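Local coordinates for thioesterase domain-containing protein (PDB 1IXL) that is of unknown function but adopts the hot-dog fold of the thioesterase superfamily, so that it may hydrolyse acyl-CoA thioesters, at residues A[32-37]-A[79-84]; A[60-65]-A[91-96]; A[68-73]-A[119-124]; A[73-78]-A[113-118]. All coordinates share one frame; numbering follows the deposited sequence.

Contact 1 of 4, residues A[32-37]-A[79-84]; sequences LETIDE and KPVKVG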
loop_
_atom_site.group_PDB
_atom_site.type_symbol
_atom_site.label_atom_id
_atom_site.label_comp_id
_atom_site.label_asym_id
_atom_site.label_seq_id
_atom_site.Cartn_x
_atom_site.Cartn_y
_atom_site.Cartn_z
ATOM N N LEU A 32 -7.577 4.693 3.056
ATOM C CA LEU A 32 -7.039 5.950 3.544
ATOM C C LEU A 32 -7.970 7.102 3.191
ATOM O O LEU A 32 -8.388 7.247 2.035
ATOM C CB LEU A 32 -5.664 6.224 2.922
ATOM C CG LEU A 32 -4.983 7.581 3.176
ATOM C CD1 LEU A 32 -4.616 7.723 4.643
ATOM C CD2 LEU A 32 -3.705 7.675 2.331
ATOM N N GLU A 33 -8.306 7.890 4.205
ATOM C CA GLU A 33 -9.127 9.085 4.020
ATOM C C GLU A 33 -8.080 10.186 3.847
ATOM O O GLU A 33 -7.253 10.407 4.741
ATOM C CB GLU A 33 -9.969 9.373 5.272
ATOM C CG GLU A 33 -11.216 8.503 5.395
ATOM C CD GLU A 33 -12.251 8.822 4.333
ATOM O OE1 GLU A 33 -13.271 8.093 4.261
ATOM O OE2 GLU A 33 -12.048 9.807 3.576
ATOM N N THR A 34 -8.076 10.847 2.698
ATOM C CA THR A 34 -7.093 11.902 2.493
ATOM C C THR A 34 -7.462 13.139 3.303
ATOM O O THR A 34 -8.649 13.456 3.458
ATOM C CB THR A 34 -6.949 12.256 1.012
ATOM O OG1 THR A 34 -8.219 12.630 0.468
ATOM C CG2 THR A 34 -6.391 11.064 0.249
ATOM N N ILE A 35 -6.443 13.813 3.841
ATOM C CA ILE A 35 -6.639 15.005 4.665
ATOM C C ILE A 35 -5.961 16.237 4.101
ATOM O O ILE A 35 -5.109 16.153 3.208
ATOM C CB ILE A 35 -6.139 14.806 6.123
ATOM C CG1 ILE A 35 -4.670 14.371 6.122
ATOM C CG2 ILE A 35 -7.017 13.781 6.830
ATOM C CD1 ILE A 35 -4.079 14.207 7.531
ATOM N N ASP A 36 -6.331 17.386 4.653
ATOM C CA ASP A 36 -5.827 18.662 4.178
ATOM C C ASP A 36 -4.303 18.842 4.161
ATOM O O ASP A 36 -3.767 19.531 3.296
ATOM C CB ASP A 36 -6.489 19.784 4.975
ATOM C CG ASP A 36 -6.401 21.107 4.271
ATOM O OD1 ASP A 36 -5.528 21.922 4.625
ATOM O OD2 ASP A 36 -7.199 21.314 3.338
ATOM N N GLU A 37 -3.599 18.220 5.099
ATOM C CA GLU A 37 -2.148 18.353 5.146
ATOM C C GLU A 37 -1.447 17.684 3.966
ATOM O O GLU A 37 -0.279 17.975 3.682
ATOM C CB GLU A 37 -1.597 17.777 6.462
ATOM C CG GLU A 37 -2.024 18.564 7.711
ATOM C CD GLU A 37 -3.378 18.132 8.267
ATOM O OE1 GLU A 37 -4.379 18.088 7.518
ATOM O OE2 GLU A 37 -3.432 17.832 9.475
ATOM N N LYS A 79 -5.209 8.837 -12.152
ATOM C CA LYS A 79 -6.188 9.920 -11.908
ATOM C C LYS A 79 -5.748 10.747 -10.711
ATOM O O LYS A 79 -5.238 10.195 -9.737
ATOM C CB LYS A 79 -7.568 9.357 -11.593
ATOM C CG LYS A 79 -8.288 8.713 -12.753
ATOM C CD LYS A 79 -9.664 8.261 -12.277
ATOM C CE LYS A 79 -10.640 8.113 -13.437
ATOM N NZ LYS A 79 -10.159 7.097 -14.408
ATOM N N PRO A 80 -5.946 12.082 -10.762
ATOM C CA PRO A 80 -5.551 12.947 -9.650
ATOM C C PRO A 80 -6.415 12.685 -8.428
ATOM O O PRO A 80 -7.587 12.347 -8.547
ATOM C CB PRO A 80 -5.747 14.351 -10.222
ATOM C CG PRO A 80 -6.979 14.165 -11.119
ATOM C CD PRO A 80 -6.623 12.860 -11.823
ATOM N N VAL A 81 -5.832 12.828 -7.242
ATOM C CA VAL A 81 -6.571 12.597 -6.009
ATOM C C VAL A 81 -6.774 13.948 -5.339
ATOM O O VAL A 81 -5.856 14.766 -5.275
ATOM C CB VAL A 81 -5.783 11.633 -5.056
ATOM C CG1 VAL A 81 -6.445 11.569 -3.682
ATOM C CG2 VAL A 81 -5.732 10.246 -5.667
ATOM N N LYS A 82 -7.985 14.180 -4.846
ATOM C CA LYS A 82 -8.320 15.446 -4.210
ATOM C C LYS A 82 -8.587 15.257 -2.722
ATOM O O LYS A 82 -9.126 14.235 -2.320
ATOM C CB LYS A 82 -9.548 16.045 -4.931
ATOM C CG LYS A 82 -10.604 16.636 -4.031
ATOM C CD LYS A 82 -11.852 17.060 -4.814
ATOM C CE LYS A 82 -11.602 18.310 -5.630
ATOM N NZ LYS A 82 -11.244 19.478 -4.766
ATOM N N VAL A 83 -8.193 16.222 -1.896
ATOM C CA VAL A 83 -8.431 16.107 -0.452
ATOM C C VAL A 83 -9.898 15.789 -0.228
ATOM O O VAL A 83 -10.763 16.410 -0.839
ATOM C CB VAL A 83 -8.104 17.413 0.300
ATOM C CG1 VAL A 83 -8.746 17.388 1.693
ATOM C CG2 VAL A 83 -6.598 17.577 0.422
ATOM N N GLY A 84 -10.174 14.823 0.642
ATOM C CA GLY A 84 -11.549 14.427 0.879
ATOM C C GLY A 84 -11.844 13.089 0.221
ATOM O O GLY A 84 -12.813 12.421 0.584
HETATM O O HOH W 1 -14.219 11.150 2.493
#
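T34, just past the end of strand 27-33 of this hot-dog fold, meets V83 and G84 in the loop that leads into strand 86-97, so the contact joins two loops at one end of the curved sheet. Where they touch, the two chains run almost perpendicular to each other, 89° apart.

The polar part gathers on T34. Its hydroxyl sits between the backbone N and the carbonyl carbon (chi1 56°), which brings OG1 to 2.9 Å from G84 N. This hydrogen bond is weak because it is bent, with 128° at the hydrogen. G84 N also makes a weak bond to T34 O, so one N-H is shared between two acceptors of the same residue. The hydroxyl has a further hydrogen bond to D85 O.

Apolar contacts flank this pair. T34 CG2 lies 4.0 Å from V81 CG1, and V81 also packs on L87 of strand 86-97. V83 reaches backbone instead of side chain: CG2 packs against I35 O at 3.5 Å, and CG1 approaches D36 N at 3.8 Å.

On the solvent side a water closes the contact. E33 bends at chi2 to bring its carboxylate round toward G84, and the water gives one hydrogen to E33 OE2 at 2.8 Å and the other to G84 O at 2.7 Å.

Contact 2 of 4, residues A[60-65]-A[91-96]; sequences MLAVNE and AKIIED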
loop_
_atom_site.group_PDB
_atom_site.type_symbol
_atom_site.label_atom_id
_atom_site.label_comp_id
_atom_site.label_asym_id
_atom_site.label_seq_id
_atom_site.Cartn_x
_atom_site.Cartn_y
_atom_site.Cartn_z
HETATM N N MSE A 60 3.149 -4.445 1.503
HETATM C CA MSE A 60 3.833 -5.050 2.634
HETATM C C MSE A 60 2.876 -6.013 3.349
HETATM O O MSE A 60 3.303 -7.053 3.860
HETATM C CB MSE A 60 4.312 -3.982 3.632
HETATM C CG MSE A 60 5.325 -2.954 3.089
HETATM SE SE MSE A 60 6.931 -3.643 2.592
HETATM C CE MSE A 60 6.563 -4.208 1.125
ATOM N N LEU A 61 1.586 -5.679 3.403
ATOM C CA LEU A 61 0.629 -6.569 4.082
ATOM C C LEU A 61 0.189 -7.738 3.227
ATOM O O LEU A 61 -0.287 -8.742 3.756
ATOM C CB LEU A 61 -0.596 -5.799 4.610
ATOM C CG LEU A 61 -0.216 -4.745 5.663
ATOM C CD1 LEU A 61 -1.462 -4.117 6.295
ATOM C CD2 LEU A 61 0.635 -5.385 6.731
ATOM N N ALA A 62 0.333 -7.627 1.912
ATOM C CA ALA A 62 -0.017 -8.749 1.061
ATOM C C ALA A 62 1.037 -9.843 1.313
ATOM O O ALA A 62 0.754 -11.031 1.155
ATOM C CB ALA A 62 -0.038 -8.336 -0.405
ATOM N N VAL A 63 2.248 -9.451 1.710
ATOM C CA VAL A 63 3.292 -10.449 2.006
ATOM C C VAL A 63 3.170 -10.799 3.480
ATOM O O VAL A 63 3.230 -11.963 3.859
ATOM C CB VAL A 63 4.695 -9.908 1.699
ATOM C CG1 VAL A 63 5.763 -10.953 2.089
ATOM C CG2 VAL A 63 4.789 -9.569 0.197
ATOM N N ASN A 64 3.024 -9.769 4.306
ATOM C CA ASN A 64 2.807 -9.919 5.737
ATOM C C ASN A 64 3.793 -10.826 6.461
ATOM O O ASN A 64 3.405 -11.725 7.203
ATOM C CB ASN A 64 1.373 -10.412 5.976
ATOM C CG ASN A 64 0.936 -10.273 7.426
ATOM O OD1 ASN A 64 1.327 -9.331 8.115
ATOM N ND2 ASN A 64 0.107 -11.213 7.897
ATOM N N GLU A 65 5.072 -10.558 6.247
ATOM C CA GLU A 65 6.148 -11.301 6.876
ATOM C C GLU A 65 6.854 -10.219 7.684
ATOM O O GLU A 65 7.075 -9.128 7.176
ATOM C CB GLU A 65 7.062 -11.863 5.793
ATOM C CG GLU A 65 7.653 -13.177 6.139
ATOM C CD GLU A 65 6.800 -14.334 5.678
ATOM O OE1 GLU A 65 6.897 -14.696 4.480
ATOM O OE2 GLU A 65 6.032 -14.873 6.508
ATOM N N ALA A 91 -3.859 -5.046 -2.780
ATOM C CA ALA A 91 -2.564 -5.652 -3.115
ATOM C C ALA A 91 -2.584 -7.180 -3.169
ATOM O O ALA A 91 -3.075 -7.820 -2.253
ATOM C CB ALA A 91 -1.527 -5.203 -2.087
ATOM N N LYS A 92 -2.051 -7.760 -4.244
ATOM C CA LYS A 92 -2.005 -9.222 -4.361
ATOM C C LYS A 92 -0.633 -9.704 -4.834
ATOM O O LYS A 92 -0.043 -9.114 -5.732
ATOM C CB LYS A 92 -3.072 -9.731 -5.335
ATOM C CG LYS A 92 -3.041 -11.273 -5.486
ATOM C CD LYS A 92 -4.212 -11.814 -6.278
ATOM C CE LYS A 92 -4.177 -11.395 -7.735
ATOM N NZ LYS A 92 -5.192 -12.172 -8.532
ATOM N N ILE A 93 -0.107 -10.748 -4.199
ATOM C CA ILE A 93 1.169 -11.296 -4.620
ATOM C C ILE A 93 0.877 -11.948 -5.969
ATOM O O ILE A 93 -0.004 -12.798 -6.063
ATOM C CB ILE A 93 1.679 -12.362 -3.644
ATOM C CG1 ILE A 93 2.039 -11.712 -2.305
ATOM C CG2 ILE A 93 2.906 -13.056 -4.228
ATOM C CD1 ILE A 93 2.499 -12.715 -1.249
ATOM N N ILE A 94 1.571 -11.522 -7.022
ATOM C CA ILE A 94 1.323 -12.107 -8.336
ATOM C C ILE A 94 2.435 -13.056 -8.773
ATOM O O ILE A 94 2.273 -13.810 -9.740
ATOM C CB ILE A 94 1.106 -11.036 -9.443
ATOM C CG1 ILE A 94 2.303 -10.077 -9.510
ATOM C CG2 ILE A 94 -0.207 -10.285 -9.196
ATOM C CD1 ILE A 94 2.306 -9.215 -10.778
ATOM N N GLU A 95 3.560 -13.014 -8.065
ATOM C CA GLU A 95 4.679 -13.900 -8.345
ATOM C C GLU A 95 5.426 -14.161 -7.062
ATOM O O GLU A 95 5.868 -13.233 -6.383
ATOM C CB GLU A 95 5.652 -13.284 -9.354
ATOM C CG GLU A 95 5.232 -13.398 -10.800
ATOM C CD GLU A 95 6.252 -12.778 -11.744
ATOM O OE1 GLU A 95 7.398 -13.276 -11.801
ATOM O OE2 GLU A 95 5.902 -11.790 -12.420
ATOM N N ASP A 96 5.557 -15.428 -6.701
ATOM C CA ASP A 96 6.295 -15.746 -5.493
ATOM C C ASP A 96 7.614 -16.357 -5.927
ATOM O O ASP A 96 7.655 -17.476 -6.433
ATOM C CB ASP A 96 5.532 -16.735 -4.623
ATOM C CG ASP A 96 6.186 -16.923 -3.274
ATOM O OD1 ASP A 96 7.392 -17.269 -3.241
ATOM O OD2 ASP A 96 5.500 -16.709 -2.249
#
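A62, in the last turn of helix 48-63, rests its methyl on A91 of strand 86-97, where the long helix of the hot-dog fold lies against the inner face of the curved sheet. The small residues let helix and strand come close: A62 CA and A91 CA are 5.8 Å apart, and A62 CB is 3.9 Å from A91 CB. The A62 methyl also sits against the strand backbone, with CB 3.6 Å from A91 O. Both alanines are buried, and A91 is backed by V105 of strand 100-109.

Two residues further along the strand the close packing passes to a longer side chain. I93 carries CG1 beside its backbone N (chi1 -68°) and is extended beyond it (chi2 177°), which sends CD1 across to the end of the helix. There I93 CD1 lies 3.4 Å from A62 O and 4.0 Å from V63 CA. Cutting I93 back to an alanine is likely to open a gap beside A62 O and to take from V63 CG2 its neighbour on the strand.

The outer flank is looser. V63 and I93 are partly exposed; their side chains cross at about a right angle, and V63 CG2 only just meets I93 CD1, at 4.2 Å. The K92 side chain points away from the helix. Beyond I93 the strand has a classic beta bulge, I94 and E95 both facing I102. The helix stops here as well: N64 takes a positive phi of 51°, while N64 N still bonds M60 O at 2.8 Å.

Contact 3 of 4, residues A[68-73]-A[119-124]; sequences VVLGKA and FYCYVL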
loop_
_atom_site.group_PDB
_atom_site.type_symbol
_atom_site.label_atom_id
_atom_site.label_comp_id
_atom_site.label_asym_id
_atom_site.label_seq_id
_atom_site.Cartn_x
_atom_site.Cartn_y
_atom_site.Cartn_z
ATOM N N VAL A 68 9.611 -8.099 5.943
ATOM C CA VAL A 68 9.409 -7.665 4.550
ATOM C C VAL A 68 9.802 -6.192 4.338
ATOM O O VAL A 68 9.629 -5.357 5.225
ATOM C CB VAL A 68 7.937 -7.900 4.094
ATOM C CG1 VAL A 68 6.994 -6.994 4.883
ATOM C CG2 VAL A 68 7.809 -7.659 2.570
ATOM N N VAL A 69 10.380 -5.889 3.178
ATOM C CA VAL A 69 10.770 -4.517 2.856
ATOM C C VAL A 69 10.522 -4.249 1.374
ATOM O O VAL A 69 10.444 -5.171 0.570
ATOM C CB VAL A 69 12.270 -4.240 3.196
ATOM C CG1 VAL A 69 13.190 -5.036 2.285
ATOM C CG2 VAL A 69 12.557 -2.771 3.054
ATOM N N LEU A 70 10.379 -2.988 0.991
ATOM C CA LEU A 70 10.150 -2.721 -0.432
ATOM C C LEU A 70 11.493 -2.409 -1.101
ATOM O O LEU A 70 12.230 -1.517 -0.662
ATOM C CB LEU A 70 9.175 -1.553 -0.610
ATOM C CG LEU A 70 8.882 -1.170 -2.063
ATOM C CD1 LEU A 70 8.293 -2.379 -2.822
ATOM C CD2 LEU A 70 7.888 0.046 -2.075
ATOM N N GLY A 71 11.814 -3.147 -2.157
ATOM C CA GLY A 71 13.089 -2.924 -2.836
ATOM C C GLY A 71 12.981 -2.029 -4.054
ATOM O O GLY A 71 13.829 -1.158 -4.293
ATOM N N LYS A 72 11.921 -2.243 -4.819
ATOM C CA LYS A 72 11.710 -1.497 -6.046
ATOM C C LYS A 72 10.227 -1.407 -6.337
ATOM O O LYS A 72 9.442 -2.268 -5.919
ATOM C CB LYS A 72 12.419 -2.228 -7.192
ATOM C CG LYS A 72 12.294 -1.579 -8.531
ATOM C CD LYS A 72 12.979 -2.442 -9.600
ATOM C CE LYS A 72 12.176 -3.704 -9.876
ATOM N NZ LYS A 72 12.435 -4.239 -11.245
ATOM N N ALA A 73 9.846 -0.373 -7.076
ATOM C CA ALA A 73 8.452 -0.188 -7.431
ATOM C C ALA A 73 8.342 0.579 -8.738
ATOM O O ALA A 73 9.181 1.418 -9.047
ATOM C CB ALA A 73 7.730 0.571 -6.312
ATOM N N PHE A 119 5.106 -3.879 -7.095
ATOM C CA PHE A 119 6.007 -3.670 -5.969
ATOM C C PHE A 119 6.839 -4.943 -5.758
ATOM O O PHE A 119 6.288 -6.035 -5.575
ATOM C CB PHE A 119 5.193 -3.327 -4.715
ATOM C CG PHE A 119 4.463 -2.008 -4.818
ATOM C CD1 PHE A 119 3.400 -1.854 -5.702
ATOM C CD2 PHE A 119 4.899 -0.903 -4.095
ATOM C CE1 PHE A 119 2.781 -0.594 -5.869
ATOM C CE2 PHE A 119 4.293 0.343 -4.250
ATOM C CZ PHE A 119 3.242 0.498 -5.133
ATOM N N TYR A 120 8.161 -4.788 -5.808
ATOM C CA TYR A 120 9.105 -5.896 -5.651
ATOM C C TYR A 120 9.558 -5.880 -4.205
ATOM O O TYR A 120 10.336 -5.012 -3.782
ATOM C CB TYR A 120 10.284 -5.725 -6.625
ATOM C CG TYR A 120 9.842 -5.613 -8.068
ATOM C CD1 TYR A 120 9.116 -4.508 -8.504
ATOM C CD2 TYR A 120 10.116 -6.628 -8.992
ATOM C CE1 TYR A 120 8.670 -4.411 -9.813
ATOM C CE2 TYR A 120 9.671 -6.542 -10.303
ATOM C CZ TYR A 120 8.948 -5.429 -10.706
ATOM O OH TYR A 120 8.485 -5.318 -11.991
ATOM N N CYS A 121 9.047 -6.860 -3.461
ATOM C CA CYS A 121 9.271 -6.996 -2.034
ATOM C C CYS A 121 10.223 -8.136 -1.657
ATOM O O CYS A 121 10.267 -9.179 -2.326
ATOM C CB CYS A 121 7.915 -7.217 -1.344
ATOM S SG CYS A 121 6.555 -6.160 -2.001
ATOM N N TYR A 122 10.968 -7.922 -0.571
ATOM C CA TYR A 122 11.934 -8.910 -0.101
ATOM C C TYR A 122 11.744 -9.263 1.353
ATOM O O TYR A 122 11.680 -8.382 2.202
ATOM C CB TYR A 122 13.357 -8.366 -0.257
ATOM C CG TYR A 122 13.776 -8.215 -1.689
ATOM C CD1 TYR A 122 14.293 -9.303 -2.402
ATOM C CD2 TYR A 122 13.626 -7.000 -2.346
ATOM C CE1 TYR A 122 14.653 -9.181 -3.745
ATOM C CE2 TYR A 122 13.972 -6.860 -3.680
ATOM C CZ TYR A 122 14.484 -7.950 -4.377
ATOM O OH TYR A 122 14.785 -7.815 -5.705
ATOM N N VAL A 123 11.681 -10.556 1.636
ATOM C CA VAL A 123 11.571 -11.015 3.004
ATOM C C VAL A 123 13.019 -11.309 3.400
ATOM O O VAL A 123 13.663 -12.210 2.840
ATOM C CB VAL A 123 10.710 -12.281 3.069
ATOM C CG1 VAL A 123 10.648 -12.802 4.491
ATOM C CG2 VAL A 123 9.304 -11.960 2.550
ATOM N N LEU A 124 13.526 -10.537 4.349
ATOM C CA LEU A 124 14.913 -10.651 4.796
ATOM C C LEU A 124 15.114 -11.629 5.941
ATOM O O LEU A 124 14.181 -11.923 6.685
ATOM C CB LEU A 124 15.421 -9.266 5.221
ATOM C CG LEU A 124 15.063 -8.119 4.261
ATOM C CD1 LEU A 124 15.465 -6.768 4.850
ATOM C CD2 LEU A 124 15.754 -8.330 2.931
#
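K72 lays its chain over one face of the Y120 ring. With CG anti to the backbone N (chi1 180°) and a bend at chi3 (72°), CE stands 3.4 Å from the ring centroid in a CH-pi contact. NZ follows at 3.8 Å from the same centroid, only 15° off the ring normal, a cation-pi interaction. The phenol OH of Y120 bonds E74 OE1. A leucine in place of Y120 would probably leave the K72 ammonium without its aromatic face and E74 without its phenol partner.

Backbone bonds hold the antiparallel strands 68-77 and 112-123, neighbours at one edge of the hot-dog sheet. V69 and Y122 exchange two, and Y120 N bonds K72 O at 2.8 Å. Between them lies a classic beta bulge: G71 and K72 both face Y120, whose O receives G71 N at 2.9 Å and, weakly, K72 N. A side chain on G71 would run into the Y122 ring, whose edge meets G71 CA.

Apolar contacts cover the face toward helix 48-63. L70 CD2 comes to the edge of the F119 ring, 3.7 Å from F119 CD2, and V68 CG2 touches C121 CB. On the other face, V69 CG1 reaches L124 CD1 at 3.8 Å.

Contact 4 of 4, residues A[73-78]-A[113-118]; sequences AEVRFT and VVLEGK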
loop_
_atom_site.group_PDB
_atom_site.type_symbol
_atom_site.label_atom_id
_atom_site.label_comp_id
_atom_site.label_asym_id
_atom_site.label_seq_id
_atom_site.Cartn_x
_atom_site.Cartn_y
_atom_site.Cartn_z
ATOM N N ALA A 73 9.846 -0.373 -7.076
ATOM C CA ALA A 73 8.452 -0.188 -7.431
ATOM C C ALA A 73 8.342 0.579 -8.738
ATOM O O ALA A 73 9.181 1.418 -9.047
ATOM C CB ALA A 73 7.730 0.571 -6.312
ATOM N N GLU A 74 7.326 0.255 -9.516
ATOM C CA GLU A 74 7.058 0.959 -10.755
ATOM C C GLU A 74 5.589 1.324 -10.588
ATOM O O GLU A 74 4.758 0.452 -10.318
ATOM C CB GLU A 74 7.261 0.029 -11.950
ATOM C CG GLU A 74 8.706 -0.475 -12.043
ATOM C CD GLU A 74 8.849 -1.678 -12.956
ATOM O OE1 GLU A 74 7.926 -2.530 -12.977
ATOM O OE2 GLU A 74 9.895 -1.779 -13.641
ATOM N N VAL A 75 5.257 2.597 -10.703
ATOM C CA VAL A 75 3.863 2.993 -10.528
ATOM C C VAL A 75 3.435 4.005 -11.579
ATOM O O VAL A 75 4.260 4.738 -12.137
ATOM C CB VAL A 75 3.612 3.614 -9.137
ATOM C CG1 VAL A 75 3.890 2.574 -8.027
ATOM C CG2 VAL A 75 4.489 4.865 -8.949
ATOM N N ARG A 76 2.142 4.013 -11.861
ATOM C CA ARG A 76 1.546 4.946 -12.813
ATOM C C ARG A 76 0.407 5.591 -12.053
ATOM O O ARG A 76 -0.416 4.899 -11.433
ATOM C CB ARG A 76 0.947 4.219 -14.028
ATOM C CG ARG A 76 1.960 3.600 -14.957
ATOM C CD ARG A 76 1.292 2.708 -15.998
ATOM N NE ARG A 76 2.297 1.942 -16.729
ATOM C CZ ARG A 76 3.010 2.431 -17.738
ATOM N NH1 ARG A 76 2.815 3.685 -18.137
ATOM N NH2 ARG A 76 3.928 1.674 -18.333
ATOM N N PHE A 77 0.367 6.913 -12.072
ATOM C CA PHE A 77 -0.701 7.625 -11.398
ATOM C C PHE A 77 -1.691 7.842 -12.531
ATOM O O PHE A 77 -1.391 8.516 -13.503
ATOM C CB PHE A 77 -0.169 8.941 -10.844
ATOM C CG PHE A 77 0.857 8.755 -9.756
ATOM C CD1 PHE A 77 2.164 8.365 -10.067
ATOM C CD2 PHE A 77 0.516 8.947 -8.433
ATOM C CE1 PHE A 77 3.111 8.172 -9.055
ATOM C CE2 PHE A 77 1.461 8.755 -7.405
ATOM C CZ PHE A 77 2.756 8.367 -7.731
ATOM N N THR A 78 -2.867 7.265 -12.400
ATOM C CA THR A 78 -3.853 7.318 -13.472
ATOM C C THR A 78 -4.895 8.428 -13.372
ATOM O O THR A 78 -5.409 8.893 -14.399
ATOM C CB THR A 78 -4.549 5.950 -13.580
ATOM O OG1 THR A 78 -5.155 5.631 -12.327
ATOM C CG2 THR A 78 -3.515 4.856 -13.884
ATOM N N VAL A 113 -9.663 3.665 -10.757
ATOM C CA VAL A 113 -8.278 3.391 -10.408
ATOM C C VAL A 113 -7.538 4.738 -10.430
ATOM O O VAL A 113 -7.644 5.487 -11.410
ATOM C CB VAL A 113 -7.640 2.421 -11.423
ATOM C CG1 VAL A 113 -6.142 2.304 -11.174
ATOM C CG2 VAL A 113 -8.308 1.033 -11.294
ATOM N N VAL A 114 -6.831 5.068 -9.346
ATOM C CA VAL A 114 -6.070 6.315 -9.290
ATOM C C VAL A 114 -4.567 6.013 -9.345
ATOM O O VAL A 114 -3.762 6.892 -9.632
ATOM C CB VAL A 114 -6.395 7.148 -8.005
ATOM C CG1 VAL A 114 -7.885 7.487 -7.973
ATOM C CG2 VAL A 114 -5.991 6.381 -6.734
ATOM N N LEU A 115 -4.194 4.768 -9.042
ATOM C CA LEU A 115 -2.797 4.358 -9.115
ATOM C C LEU A 115 -2.699 2.861 -9.383
ATOM O O LEU A 115 -3.502 2.091 -8.877
ATOM C CB LEU A 115 -2.046 4.675 -7.802
ATOM C CG LEU A 115 -0.564 4.213 -7.779
ATOM C CD1 LEU A 115 0.253 5.168 -6.913
ATOM C CD2 LEU A 115 -0.431 2.759 -7.251
ATOM N N GLU A 116 -1.721 2.452 -10.182
ATOM C CA GLU A 116 -1.506 1.028 -10.427
ATOM C C GLU A 116 -0.004 0.817 -10.389
ATOM O O GLU A 116 0.773 1.650 -10.880
ATOM C CB GLU A 116 -2.071 0.580 -11.795
ATOM C CG GLU A 116 -1.639 1.458 -12.976
ATOM C CD GLU A 116 -2.051 0.904 -14.334
ATOM O OE1 GLU A 116 -3.178 0.374 -14.441
ATOM O OE2 GLU A 116 -1.247 1.020 -15.294
ATOM N N GLY A 117 0.430 -0.291 -9.811
ATOM C CA GLY A 117 1.861 -0.504 -9.765
ATOM C C GLY A 117 2.296 -1.896 -9.403
ATOM O O GLY A 117 1.482 -2.702 -8.954
ATOM N N LYS A 118 3.575 -2.175 -9.640
ATOM C CA LYS A 118 4.179 -3.448 -9.296
ATOM C C LYS A 118 5.178 -3.136 -8.192
ATOM O O LYS A 118 5.984 -2.214 -8.328
ATOM C CB LYS A 118 4.920 -4.053 -10.484
ATOM C CG LYS A 118 4.010 -4.645 -11.541
ATOM C CD LYS A 118 4.740 -5.721 -12.346
ATOM C CE LYS A 118 3.970 -6.041 -13.624
ATOM N NZ LYS A 118 2.510 -5.767 -13.452
#
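Strands 73-77 and 115-118 run antiparallel at 164° with their axes 4.7 Å apart, E74 and K118 forming one hydrogen-bonded pair and R76 and E116 the next. In the latter, R76 N bonds E116 O at 2.9 Å and E116 N returns the bond to R76 O. Between these pairs V75 faces G117, whose CA atoms close to 4.1 Å; a CB on the glycine would collide with V75 CG1 and E74 O.

The face shared by R76 and E116 is polar. E116 holds CG between the backbone N and the carbonyl carbon (chi1 50°) and then extends, placing OE2 3.1 Å from R76 CD. The salt bridge from R76 NE to E116 OE2 is long, 3.9 Å, with guanidinium and carboxylate planes 82° apart; the carboxylate therefore lies against the arginine's aliphatic stem and does not pair squarely with the guanidinium.

On the other face L115 and F77 point the same way, side by side. L115 CD1 lies over one face of the F77 ring, displaced toward its rim and 3.8 Å from F77 CE2. L115 also reaches T51 and A55 of helix 48-63.

T78 closes the pair where strand 112-123 turns a corner. Its hydroxyl OG1 donates to V113 O at 2.7 Å and its N to V114 O, each from above the carbonyl plane. Beside it V114 and L115 both face V107, a classic beta bulge in the bent antiparallel sheet that wraps the central helix of a hot-dog fold.

Overall arrangement
All four contacts reach one antiparallel sheet, which curves around helix 48-63; contact 2 alone includes residues of that helix. Contacts 3 and 4 follow each other along the same strand pair, 68-77 with 112-123, sharing A73; contact 4 is nested inside the loop closed by contact 3, their centres 16 Å apart. Contact 2, where the helix ends on strand 86-97, lies about 10 Å from contact 3, centre to centre, and M60 and V63 pack on C121 and V123. Contact 1 sits across the chain's centre, 25 Å from contact 2 between centres, but touches contact 4 through K79 and V81 on V114. All pairs but 3-4 interleave along the chain, tying distant segments into one compact domain.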